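Long-range contacts in pesticidal crystal protein Cry2Aa (Bacillus thuringiensis serovar kurstaki, PDB 1I5P), which kills dipteran and lepidopteran larvae by binding to their midgut epithelial cells and promoting colloid-osmotic lysis: residues 227-231 with 244-249; 50-54 with 250-255. All coordinates share one frame; numbering follows the deposited sequence.

Overall arrangement
Both contacts use helix 238-259, the last helix of the N-terminal helical domain, at successive turns: residues 244-249 serve interaction 1 and residues 250-255 interaction 2. Their centres lie about 12 Å apart, about 13 and 11 Å from the centre of the chain. Along the sequence, interaction 1 is local, joining helices 202-232 and 238-259, and is nested inside the loop of some 195 mostly helical residues that interaction 2 closes. The two are physically continuous, since F253 packs on Y227 and Y247 on V50. One helix is thereby tied both to its immediate predecessor and to the segment leading into helix 53-65, near the start of the bundle.

Interaction 1: residues 227-231 with 244-249; sequences YQTAF and FRTYMF
The rings of Y227 and F244 lie almost parallel, their planes 13° apart, but the centroids are separated by 5.5 Å, so they are slid past one another and barely overlap. The two side chains run in opposite directions, each reaching toward the other helix, and the nearest atoms are Y227 CE1 and F244 CE2 at 3.4 Å. Both rings get there by the same torsion: CG is anti to the backbone N in Y227 (chi1 175°) and likewise in F244.

Further along Y227, the ring side carrying CD1 and CE1 meets the start of the M248 chain obliquely, with CE1 3.6 Å from M248 CB. Its hydroxyl ends beside the backbone of the opposite helix, Y227 OH standing 3.4 Å from R245 CA. The antiparallel course of the helices, at 168°, explains why Y227 lies level with M248 and F231 with R245. These segments belong to helices 202-232 and 238-259, consecutive members of the N-terminal helical bundle of the three-domain delta-endotoxin fold; their axes come no closer than 12.0 Å, a wide spacing filled by aromatic side chains.

F244 is also bordered by F231 and A230. The F231 and F244 rings meet edge to edge, each with its nearest atom close to the other's plane, at 4.0 Å between F231 CD1 and F244 CD2. A230 CB approaches F244 CZ. L171 of helix 170-193 touches A230, F244 and M248, while Y227 also meets F253 edge-to-face. R245 gives Y227 only the base of its side chain: the extended remainder leads off to bond N274 O through NH1, and its guanidinium lies over the rim of one face of the F249 ring, with NH2 3.5 Å above that ring's plane.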
ATOM      1  N   TYR A 227     -11.286  10.965   4.940  1.00 14.34           N
ATOM      2  CA  TYR A 227     -11.539   9.611   4.480  1.00 14.56           C
ATOM      3  C   TYR A 227     -12.267   8.770   5.523  1.00 14.95           C
ATOM      4  O   TYR A 227     -13.214   8.058   5.194  1.00 12.41           O
ATOM      5  CB  TYR A 227     -10.226   8.933   4.111  1.00 13.69           C
ATOM      6  CG  TYR A 227     -10.382   7.477   3.734  1.00 14.17           C
ATOM      7  CD1 TYR A 227     -10.834   7.109   2.470  1.00 10.03           C
ATOM      8  CD2 TYR A 227     -10.062   6.468   4.639  1.00 13.97           C
ATOM      9  CE1 TYR A 227     -10.957   5.771   2.112  1.00 13.13           C
ATOM     10  CE2 TYR A 227     -10.186   5.127   4.292  1.00 16.62           C
ATOM     11  CZ  TYR A 227     -10.629   4.786   3.027  1.00 14.54           C
ATOM     12  OH  TYR A 227     -10.736   3.458   2.687  1.00 18.41           O
ATOM     13  N   GLN A 228     -11.826   8.847   6.777  1.00 15.24           N
ATOM     14  CA  GLN A 228     -12.459   8.064   7.845  1.00 17.21           C
ATOM     15  C   GLN A 228     -13.929   8.400   8.016  1.00 14.76           C
ATOM     16  O   GLN A 228     -14.747   7.512   8.227  1.00 15.70           O
ATOM     17  CB  GLN A 228     -11.735   8.259   9.185  1.00 17.68           C
ATOM     18  CG  GLN A 228     -10.477   7.423   9.325  1.00 22.96           C
ATOM     19  CD  GLN A 228     -10.009   7.298  10.771  1.00 26.37           C
ATOM     20  OE1 GLN A 228      -9.579   8.272  11.385  1.00 26.03           O
ATOM     21  NE2 GLN A 228     -10.092   6.089  11.317  1.00 25.73           N
ATOM     22  N   THR A 229     -14.264   9.682   7.937  1.00 15.69           N
ATOM     23  CA  THR A 229     -15.656  10.095   8.074  1.00 16.79           C
ATOM     24  C   THR A 229     -16.508   9.449   6.977  1.00 16.06           C
ATOM     25  O   THR A 229     -17.601   8.938   7.235  1.00 16.33           O
ATOM     26  CB  THR A 229     -15.793  11.632   7.980  1.00 15.96           C
ATOM     27  OG1 THR A 229     -15.132  12.238   9.097  1.00 16.79           O
ATOM     28  CG2 THR A 229     -17.260  12.045   7.976  1.00 16.13           C
ATOM     29  N   ALA A 230     -15.994   9.467   5.753  1.00 16.18           N
ATOM     30  CA  ALA A 230     -16.711   8.893   4.618  1.00 15.18           C
ATOM     31  C   ALA A 230     -16.799   7.378   4.713  1.00 15.55           C
ATOM     32  O   ALA A 230     -17.837   6.785   4.413  1.00 12.01           O
ATOM     33  CB  ALA A 230     -16.023   9.285   3.318  1.00 17.17           C
ATOM     34  N   PHE A 231     -15.698   6.753   5.126  1.00 14.26           N
ATOM     35  CA  PHE A 231     -15.655   5.306   5.249  1.00 14.83           C
ATOM     36  C   PHE A 231     -16.680   4.815   6.273  1.00 15.62           C
ATOM     37  O   PHE A 231     -17.271   3.748   6.098  1.00 14.58           O
ATOM     38  CB  PHE A 231     -14.248   4.849   5.653  1.00 14.83           C
ATOM     39  CG  PHE A 231     -13.992   3.388   5.411  1.00 14.93           C
ATOM     40  CD1 PHE A 231     -13.596   2.935   4.155  1.00 14.88           C
ATOM     41  CD2 PHE A 231     -14.185   2.458   6.427  1.00 12.18           C
ATOM     42  CE1 PHE A 231     -13.392   1.572   3.914  1.00 16.53           C
ATOM     43  CE2 PHE A 231     -13.990   1.101   6.201  1.00 13.86           C
ATOM     44  CZ  PHE A 231     -13.593   0.653   4.940  1.00 14.29           C
ATOM     45  N   PHE A 244     -13.357   1.467  -3.110  1.00 12.54           N
ATOM     46  CA  PHE A 244     -13.423   2.794  -2.532  1.00 10.86           C
ATOM     47  C   PHE A 244     -12.086   3.053  -1.848  1.00 10.32           C
ATOM     48  O   PHE A 244     -11.513   4.133  -1.969  1.00  8.80           O
ATOM     49  CB  PHE A 244     -14.548   2.883  -1.498  1.00 13.50           C
ATOM     50  CG  PHE A 244     -14.632   4.219  -0.804  1.00 13.08           C
ATOM     51  CD1 PHE A 244     -15.170   5.325  -1.453  1.00 15.92           C
ATOM     52  CD2 PHE A 244     -14.151   4.375   0.491  1.00 15.01           C
ATOM     53  CE1 PHE A 244     -15.235   6.565  -0.823  1.00 16.75           C
ATOM     54  CE2 PHE A 244     -14.208   5.614   1.135  1.00 15.73           C
ATOM     55  CZ  PHE A 244     -14.750   6.712   0.474  1.00 17.55           C
ATOM     56  N   ARG A 245     -11.594   2.049  -1.124  1.00  9.46           N
ATOM     57  CA  ARG A 245     -10.322   2.165  -0.414  1.00 11.37           C
ATOM     58  C   ARG A 245      -9.162   2.289  -1.392  1.00 11.15           C
ATOM     59  O   ARG A 245      -8.294   3.146  -1.236  1.00 11.70           O
ATOM     60  CB  ARG A 245     -10.092   0.947   0.490  1.00 12.25           C
ATOM     61  CG  ARG A 245      -8.705   0.909   1.133  1.00 10.91           C
ATOM     62  CD  ARG A 245      -8.551  -0.288   2.057  1.00 13.56           C
ATOM     63  NE  ARG A 245      -7.204  -0.371   2.614  1.00 14.22           N
ATOM     64  CZ  ARG A 245      -6.115  -0.662   1.908  1.00 16.76           C
ATOM     65  NH1 ARG A 245      -6.201  -0.908   0.607  1.00 14.44           N
ATOM     66  NH2 ARG A 245      -4.933  -0.699   2.505  1.00 15.63           N
ATOM     67  N   THR A 246      -9.156   1.422  -2.398  1.00 10.70           N
ATOM     68  CA  THR A 246      -8.106   1.436  -3.401  1.00 10.51           C
ATOM     69  C   THR A 246      -8.023   2.792  -4.074  1.00 10.80           C
ATOM     70  O   THR A 246      -6.938   3.368  -4.198  1.00 10.20           O
ATOM     71  CB  THR A 246      -8.348   0.360  -4.470  1.00 10.25           C
ATOM     72  OG1 THR A 246      -8.118  -0.932  -3.892  1.00  9.12           O
ATOM     73  CG2 THR A 246      -7.426   0.560  -5.662  1.00  5.54           C
ATOM     74  N   TYR A 247      -9.174   3.302  -4.498  1.00 11.56           N
ATOM     75  CA  TYR A 247      -9.228   4.591  -5.164  1.00 11.52           C
ATOM     76  C   TYR A 247      -8.580   5.674  -4.301  1.00 11.24           C
ATOM     77  O   TYR A 247      -7.728   6.427  -4.774  1.00 12.27           O
ATOM     78  CB  TYR A 247     -10.680   4.979  -5.475  1.00  9.79           C
ATOM     79  CG  TYR A 247     -10.774   6.145  -6.430  1.00 11.14           C
ATOM     80  CD1 TYR A 247     -10.952   5.942  -7.803  1.00 11.85           C
ATOM     81  CD2 TYR A 247     -10.609   7.453  -5.974  1.00 11.63           C
ATOM     82  CE1 TYR A 247     -10.957   7.017  -8.696  1.00 10.93           C
ATOM     83  CE2 TYR A 247     -10.609   8.530  -6.856  1.00 13.16           C
ATOM     84  CZ  TYR A 247     -10.781   8.305  -8.212  1.00 14.30           C
ATOM     85  OH  TYR A 247     -10.742   9.374  -9.084  1.00 19.28           O
ATOM     86  N   MET A 248      -8.975   5.750  -3.033  1.00 10.60           N
ATOM     87  CA  MET A 248      -8.422   6.752  -2.119  1.00 11.23           C
ATOM     88  C   MET A 248      -6.968   6.487  -1.724  1.00 11.60           C
ATOM     89  O   MET A 248      -6.196   7.422  -1.506  1.00 11.39           O
ATOM     90  CB  MET A 248      -9.293   6.856  -0.864  1.00  8.33           C
ATOM     91  CG  MET A 248     -10.672   7.476  -1.115  1.00 16.18           C
ATOM     92  SD  MET A 248     -10.568   9.163  -1.781  1.00 16.10           S
ATOM     93  CE  MET A 248     -12.121   9.286  -2.715  1.00 18.47           C
ATOM     94  N   PHE A 249      -6.580   5.222  -1.635  1.00 11.41           N
ATOM     95  CA  PHE A 249      -5.200   4.927  -1.273  1.00 14.43           C
ATOM     96  C   PHE A 249      -4.247   5.307  -2.410  1.00 14.63           C
ATOM     97  O   PHE A 249      -3.142   5.783  -2.167  1.00 17.17           O
ATOM     98  CB  PHE A 249      -5.050   3.453  -0.897  1.00 14.07           C
ATOM     99  CG  PHE A 249      -5.107   3.212   0.587  1.00 15.15           C
ATOM    100  CD1 PHE A 249      -6.294   3.396   1.292  1.00 15.09           C
ATOM    101  CD2 PHE A 249      -3.958   2.862   1.293  1.00 17.00           C
ATOM    102  CE1 PHE A 249      -6.341   3.236   2.672  1.00 15.46           C
ATOM    103  CE2 PHE A 249      -3.989   2.697   2.679  1.00 17.16           C
ATOM    104  CZ  PHE A 249      -5.185   2.886   3.372  1.00 18.26           C
TER

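Interaction 2: residues 50-54 with 250-255; sequences VAPVV and LNVFEY
V54, in the first turn of helix 53-65, meets L250, N251 and Y255 of helix 238-259, and V50 joins them from the preceding loop, bringing the beginning of the N-terminal helical bundle against its last helix. The closest CA atoms, those of V54 and N251, are 5.9 Å apart, and the backbone of helix 238-259 widens into a pi-type turn at 250-253 in the same region.

Apolar contacts are loose. V50 CG2 lies 4.3 Å from L250 CD1, and V54 CG2 packs at a similar distance on L250 CB. V50 and N251 run antiparallel alongside one another, both valine methyls near ND2. V54 instead crosses the amide obliquely: its CG1, anti to the carbonyl carbon (chi1 -54°), comes within 3.2 Å of N251 OD1.

Direct polar contact is limited to the Y255 hydroxyl, which gives a weak hydrogen bond to V54 O. That carbonyl oxygen is also bonded by S58 OG within helix 53-65, and the same tyrosine hydroxyl has a weak bond with Q179 of helix 170-193. The N251 amide is fixed at its nitrogen by Y247 O, one turn back along its own helix.

Water completes the polar network at two points. One molecule donates to L250 O at 2.8 Å and, weakly, to V54 O, linking the two backbones. The other accepts from A51 N at 2.9 Å and donates to N251 OD1 at 2.8 Å.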
ATOM      1  N   VAL A  50      -9.252   5.556 -11.791  1.00 13.89           N
ATOM      2  CA  VAL A  50      -8.075   6.176 -11.201  1.00 14.30           C
ATOM      3  C   VAL A  50      -7.242   6.769 -12.331  1.00 14.25           C
ATOM      4  O   VAL A  50      -6.988   6.112 -13.336  1.00 14.00           O
ATOM      5  CB  VAL A  50      -7.198   5.141 -10.438  1.00 13.94           C
ATOM      6  CG1 VAL A  50      -5.881   5.790  -9.998  1.00 14.91           C
ATOM      7  CG2 VAL A  50      -7.946   4.611  -9.230  1.00 10.30           C
ATOM      8  N   ALA A  51      -6.840   8.022 -12.165  1.00 15.06           N
ATOM      9  CA  ALA A  51      -6.019   8.703 -13.158  1.00 13.38           C
ATOM     10  C   ALA A  51      -4.606   8.151 -13.019  1.00 13.25           C
ATOM     11  O   ALA A  51      -4.008   8.229 -11.947  1.00 13.59           O
ATOM     12  CB  ALA A  51      -6.028  10.202 -12.899  1.00 11.79           C
ATOM     13  N   PRO A  52      -4.059   7.572 -14.099  1.00 13.12           N
ATOM     14  CA  PRO A  52      -2.708   7.003 -14.090  1.00 13.44           C
ATOM     15  C   PRO A  52      -1.606   7.915 -13.553  1.00 13.71           C
ATOM     16  O   PRO A  52      -0.619   7.428 -13.001  1.00 11.40           O
ATOM     17  CB  PRO A  52      -2.480   6.634 -15.555  1.00 15.38           C
ATOM     18  CG  PRO A  52      -3.376   7.602 -16.296  1.00 14.59           C
ATOM     19  CD  PRO A  52      -4.620   7.517 -15.457  1.00 12.36           C
ATOM     20  N   VAL A  53      -1.757   9.227 -13.716  1.00 11.63           N
ATOM     21  CA  VAL A  53      -0.744  10.150 -13.221  1.00 12.24           C
ATOM     22  C   VAL A  53      -0.486   9.979 -11.718  1.00 13.74           C
ATOM     23  O   VAL A  53       0.628  10.220 -11.241  1.00 14.48           O
ATOM     24  CB  VAL A  53      -1.143  11.621 -13.493  1.00 12.56           C
ATOM     25  CG1 VAL A  53      -2.348  12.007 -12.646  1.00 12.61           C
ATOM     26  CG2 VAL A  53       0.032  12.538 -13.204  1.00 10.02           C
ATOM     27  N   VAL A  54      -1.501   9.560 -10.966  1.00 13.77           N
ATOM     28  CA  VAL A  54      -1.316   9.398  -9.524  1.00 16.18           C
ATOM     29  C   VAL A  54      -0.249   8.341  -9.267  1.00 14.80           C
ATOM     30  O   VAL A  54       0.554   8.465  -8.338  1.00 13.82           O
ATOM     31  CB  VAL A  54      -2.641   9.004  -8.800  1.00 17.38           C
ATOM     32  CG1 VAL A  54      -3.735  10.014  -9.135  1.00 18.93           C
ATOM     33  CG2 VAL A  54      -3.068   7.595  -9.188  1.00 20.56           C
ATOM     34  N   LEU A 250      -4.684   5.123  -3.651  1.00 13.45           N
ATOM     35  CA  LEU A 250      -3.848   5.468  -4.797  1.00 14.49           C
ATOM     36  C   LEU A 250      -3.833   6.970  -5.070  1.00 15.31           C
ATOM     37  O   LEU A 250      -2.809   7.525  -5.470  1.00 13.50           O
ATOM     38  CB  LEU A 250      -4.335   4.735  -6.046  1.00 13.57           C
ATOM     39  CG  LEU A 250      -3.980   3.247  -6.140  1.00 11.96           C
ATOM     40  CD1 LEU A 250      -4.655   2.634  -7.356  1.00  9.54           C
ATOM     41  CD2 LEU A 250      -2.470   3.091  -6.228  1.00 11.70           C
ATOM     42  N   ASN A 251      -4.974   7.616  -4.838  1.00 14.00           N
ATOM     43  CA  ASN A 251      -5.138   9.048  -5.067  1.00 12.32           C
ATOM     44  C   ASN A 251      -4.748   9.921  -3.891  1.00 11.85           C
ATOM     45  O   ASN A 251      -4.444  11.103  -4.064  1.00 12.57           O
ATOM     46  CB  ASN A 251      -6.599   9.364  -5.405  1.00 10.89           C
ATOM     47  CG  ASN A 251      -6.896   9.249  -6.872  1.00 11.26           C
ATOM     48  OD1 ASN A 251      -6.607  10.163  -7.645  1.00 13.50           O
ATOM     49  ND2 ASN A 251      -7.472   8.120  -7.274  1.00 11.00           N
ATOM     50  N   VAL A 252      -4.766   9.348  -2.693  1.00 11.06           N
ATOM     51  CA  VAL A 252      -4.478  10.128  -1.504  1.00 11.74           C
ATOM     52  C   VAL A 252      -3.480   9.587  -0.484  1.00 12.00           C
ATOM     53  O   VAL A 252      -2.514  10.263  -0.144  1.00 11.35           O
ATOM     54  CB  VAL A 252      -5.799  10.435  -0.744  1.00 10.34           C
ATOM     55  CG1 VAL A 252      -5.508  11.245   0.518  1.00  6.95           C
ATOM     56  CG2 VAL A 252      -6.766  11.185  -1.662  1.00  6.97           C
ATOM     57  N   PHE A 253      -3.695   8.376   0.007  1.00 11.75           N
ATOM     58  CA  PHE A 253      -2.817   7.871   1.051  1.00 12.38           C
ATOM     59  C   PHE A 253      -1.416   7.409   0.714  1.00 13.42           C
ATOM     60  O   PHE A 253      -0.577   7.284   1.613  1.00 15.27           O
ATOM     61  CB  PHE A 253      -3.584   6.845   1.881  1.00 10.91           C
ATOM     62  CG  PHE A 253      -4.799   7.435   2.525  1.00 12.28           C
ATOM     63  CD1 PHE A 253      -6.062   7.222   1.987  1.00 13.72           C
ATOM     64  CD2 PHE A 253      -4.662   8.336   3.581  1.00 12.08           C
ATOM     65  CE1 PHE A 253      -7.171   7.906   2.484  1.00 16.48           C
ATOM     66  CE2 PHE A 253      -5.757   9.021   4.082  1.00 12.54           C
ATOM     67  CZ  PHE A 253      -7.015   8.809   3.532  1.00 15.76           C
ATOM     68  N   GLU A 254      -1.143   7.167  -0.563  1.00 11.69           N
ATOM     69  CA  GLU A 254       0.210   6.801  -0.956  1.00 13.07           C
ATOM     70  C   GLU A 254       1.029   8.047  -0.653  1.00 11.75           C
ATOM     71  O   GLU A 254       2.179   7.972  -0.229  1.00 11.80           O
ATOM     72  CB  GLU A 254       0.273   6.495  -2.450  1.00 15.03           C
ATOM     73  CG  GLU A 254       0.182   5.022  -2.760  1.00 21.86           C
ATOM     74  CD  GLU A 254       1.357   4.242  -2.195  1.00 27.09           C
ATOM     75  OE1 GLU A 254       1.118   3.193  -1.559  1.00 27.08           O
ATOM     76  OE2 GLU A 254       2.518   4.676  -2.387  1.00 28.70           O
ATOM     77  N   TYR A 255       0.405   9.204  -0.856  1.00 10.75           N
ATOM     78  CA  TYR A 255       1.057  10.483  -0.605  1.00 10.55           C
ATOM     79  C   TYR A 255       1.164  10.758   0.884  1.00 10.77           C
ATOM     80  O   TYR A 255       2.213  11.170   1.370  1.00 13.19           O
ATOM     81  CB  TYR A 255       0.283  11.607  -1.295  1.00  9.93           C
ATOM     82  CG  TYR A 255       0.118  11.368  -2.777  1.00 13.42           C
ATOM     83  CD1 TYR A 255      -1.146  11.282  -3.360  1.00 12.92           C
ATOM     84  CD2 TYR A 255       1.234  11.203  -3.595  1.00 14.84           C
ATOM     85  CE1 TYR A 255      -1.290  11.031  -4.731  1.00 17.17           C
ATOM     86  CE2 TYR A 255       1.102  10.957  -4.959  1.00 16.52           C
ATOM     87  CZ  TYR A 255      -0.154  10.872  -5.521  1.00 16.58           C
ATOM     88  OH  TYR A 255      -0.263  10.632  -6.871  1.00 15.25           O
TER
HETATM   89  O   HOH W   1      -8.041   9.496  -9.931  1.00  8.44           O
HETATM   90  O   HOH W   2      -0.525   6.218  -6.335  1.00 16.11           O